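Local coordinates for 3-methyladenine dna-glycosylase (Archaeoglobus fulgidus, PDB 2JHN), which belongs to the HhH-GPD superfamily of base excision DNA repair proteins and carries a TATA-box binding protein-like domain at its N-terminal end, at residues N103-F108 and L281-R286. The protein carries 1 engineered substitution. Residues are numbered along the deposited sequence; the frame is centred on the assembly and turned at random.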
# COMPACT_ATOMS: atom_id res chain seq x y z
N ASN A 103 -2.15 -11.96 17.28
CA ASN A 103 -3.45 -12.30 17.85
C ASN A 103 -4.46 -11.15 17.78
O ASN A 103 -5.64 -11.38 17.50
CB ASN A 103 -3.29 -12.86 19.27
CG ASN A 103 -2.67 -14.28 19.27
OD1 ASN A 103 -2.89 -15.07 18.35
ND2 ASN A 103 -1.89 -14.58 20.29
N ARG A 104 -3.99 -9.92 18.01
CA ARG A 104 -4.84 -8.74 17.90
C ARG A 104 -5.43 -8.62 16.49
O ARG A 104 -6.60 -8.29 16.34
CB ARG A 104 -4.12 -7.45 18.31
CG ARG A 104 -5.01 -6.19 18.23
CD ARG A 104 -4.41 -4.96 18.92
NE ARG A 104 -4.35 -5.12 20.38
CZ ARG A 104 -5.35 -4.84 21.21
NH1 ARG A 104 -6.51 -4.37 20.73
NH2 ARG A 104 -5.20 -5.04 22.51
N PHE A 105 -4.61 -8.89 15.46
CA PHE A 105 -5.07 -8.79 14.07
C PHE A 105 -5.07 -10.17 13.38
O PHE A 105 -4.67 -10.31 12.21
CB PHE A 105 -4.27 -7.72 13.30
CG PHE A 105 -4.28 -6.37 13.98
CD1 PHE A 105 -5.46 -5.59 14.01
CD2 PHE A 105 -3.15 -5.89 14.65
CE1 PHE A 105 -5.47 -4.34 14.67
CE2 PHE A 105 -3.14 -4.65 15.29
CZ PHE A 105 -4.30 -3.86 15.31
N TYR A 106 -5.58 -11.18 14.08
CA TYR A 106 -5.43 -12.55 13.58
C TYR A 106 -6.18 -12.78 12.27
O TYR A 106 -7.35 -12.43 12.16
CB TYR A 106 -5.83 -13.63 14.62
CG TYR A 106 -5.52 -15.00 14.03
CD1 TYR A 106 -4.19 -15.45 13.92
CD2 TYR A 106 -6.55 -15.79 13.49
CE1 TYR A 106 -3.90 -16.70 13.34
CE2 TYR A 106 -6.26 -17.05 12.89
CZ TYR A 106 -4.93 -17.48 12.82
OH TYR A 106 -4.65 -18.70 12.25
N GLY A 107 -5.50 -13.36 11.28
CA GLY A 107 -6.12 -13.63 9.98
C GLY A 107 -5.79 -12.57 8.95
O GLY A 107 -6.14 -12.70 7.78
N PHE A 108 -5.08 -11.53 9.38
CA PHE A 108 -4.57 -10.53 8.44
C PHE A 108 -3.56 -11.11 7.45
O PHE A 108 -3.48 -10.63 6.31
CB PHE A 108 -4.02 -9.29 9.16
CG PHE A 108 -3.58 -8.18 8.22
CD1 PHE A 108 -4.50 -7.23 7.74
CD2 PHE A 108 -2.25 -8.09 7.79
CE1 PHE A 108 -4.10 -6.18 6.88
CE2 PHE A 108 -1.84 -7.05 6.89
CZ PHE A 108 -2.78 -6.08 6.46
N LEU A 281 2.28 -3.21 12.40
CA LEU A 281 2.63 -2.00 13.17
C LEU A 281 1.75 -0.80 12.72
O LEU A 281 1.32 -0.01 13.56
CB LEU A 281 4.12 -1.66 13.06
CG LEU A 281 5.10 -2.67 13.66
CD1 LEU A 281 6.54 -2.28 13.35
CD2 LEU A 281 4.91 -2.84 15.19
N PHE A 282 1.47 -0.68 11.42
CA PHE A 282 0.54 0.37 10.96
C PHE A 282 -0.85 0.16 11.59
O PHE A 282 -1.47 1.11 12.06
CB PHE A 282 0.37 0.37 9.43
CG PHE A 282 1.58 0.86 8.65
CD1 PHE A 282 2.42 1.87 9.15
CD2 PHE A 282 1.84 0.31 7.41
CE1 PHE A 282 3.55 2.31 8.36
CE2 PHE A 282 2.93 0.74 6.63
CZ PHE A 282 3.79 1.74 7.12
N LEU A 283 -1.34 -1.07 11.57
CA LEU A 283 -2.65 -1.35 12.18
C LEU A 283 -2.65 -1.00 13.68
O LEU A 283 -3.59 -0.41 14.18
CB LEU A 283 -3.04 -2.82 11.99
CG LEU A 283 -3.35 -3.28 10.57
CD1 LEU A 283 -3.36 -4.80 10.52
CD2 LEU A 283 -4.68 -2.68 10.14
N TYR A 284 -1.58 -1.39 14.37
CA TYR A 284 -1.39 -1.17 15.81
C TYR A 284 -1.37 0.31 16.12
O TYR A 284 -2.06 0.79 17.04
CB TYR A 284 -0.08 -1.82 16.25
CG TYR A 284 0.10 -1.93 17.73
CD1 TYR A 284 -0.66 -2.83 18.48
CD2 TYR A 284 1.03 -1.15 18.39
CE1 TYR A 284 -0.49 -2.93 19.84
CE2 TYR A 284 1.21 -1.25 19.76
CZ TYR A 284 0.44 -2.15 20.47
OH TYR A 284 0.59 -2.25 21.83
N ASP A 285 -0.61 1.06 15.34
CA ASP A 285 -0.55 2.51 15.50
C ASP A 285 -1.90 3.19 15.23
O ASP A 285 -2.27 4.14 15.93
CB ASP A 285 0.52 3.12 14.59
CG ASP A 285 0.70 4.63 14.83
OD1 ASP A 285 0.98 5.05 16.00
OD2 ASP A 285 0.57 5.39 13.84
N ARG A 286 -2.63 2.71 14.23
CA ARG A 286 -3.93 3.29 13.86
C ARG A 286 -5.02 2.88 14.86
O ARG A 286 -5.88 3.71 15.20
CB ARG A 286 -4.37 2.84 12.48
CG ARG A 286 -3.62 3.44 11.29
CD ARG A 286 -4.15 2.82 10.00
NE ARG A 286 -3.29 2.97 8.82
CZ ARG A 286 -3.39 2.17 7.76
NH1 ARG A 286 -4.30 1.20 7.78
NH2 ARG A 286 -2.61 2.35 6.70
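Leu-283 fits between the rings of Phe-105 and Phe-108. It lies on helix 274-287, the last helix of this HhH-GPD protein. The two phenylalanines are the first and last residues of a type II beta turn that follows helix 96-104. A hydrogen bond from Phe-108 N to Phe-105 O, 3.1 Å, closes the turn. Gly-107 sits inside it with positive phi, 98°.

Leu-283 uses a different carbon for each ring. Its CB makes a CH-pi contact over the centre of one face of Phe-105, 3.7 Å from the ring centroid. Its CD1 makes a second CH-pi contact on a face of Phe-108, 4.0 Å from that centroid and displaced toward the rim. The same methyl also touches Phe-105 CG at 3.9 Å. The two phenylalanines turn differently about chi1. Phe-105 has CG anti to its carbonyl carbon (-55°), while Phe-108 has CG opposite its backbone N (-175°). From the two ends of the turn, with these torsions, both rings lie against the one leucine.

The other face of Phe-105 is covered by Arg-104 CG, so the ring is held between an arginine chain and a leucine. Tyr-280, one turn earlier on helix 274-287, meets Phe-108 edge-to-face and also touches Phe-105. Phe-18 packs on Leu-283 from a separate loop. The contact thus joins the end of helix 96-104 to the C-terminal helix through a largely buried apolar cluster.

Tyr-284 extends it. Phe-105 CE2 lies near the plane of the tyrosine ring, at its edge, and approaches Tyr-284 CB to 4.3 Å.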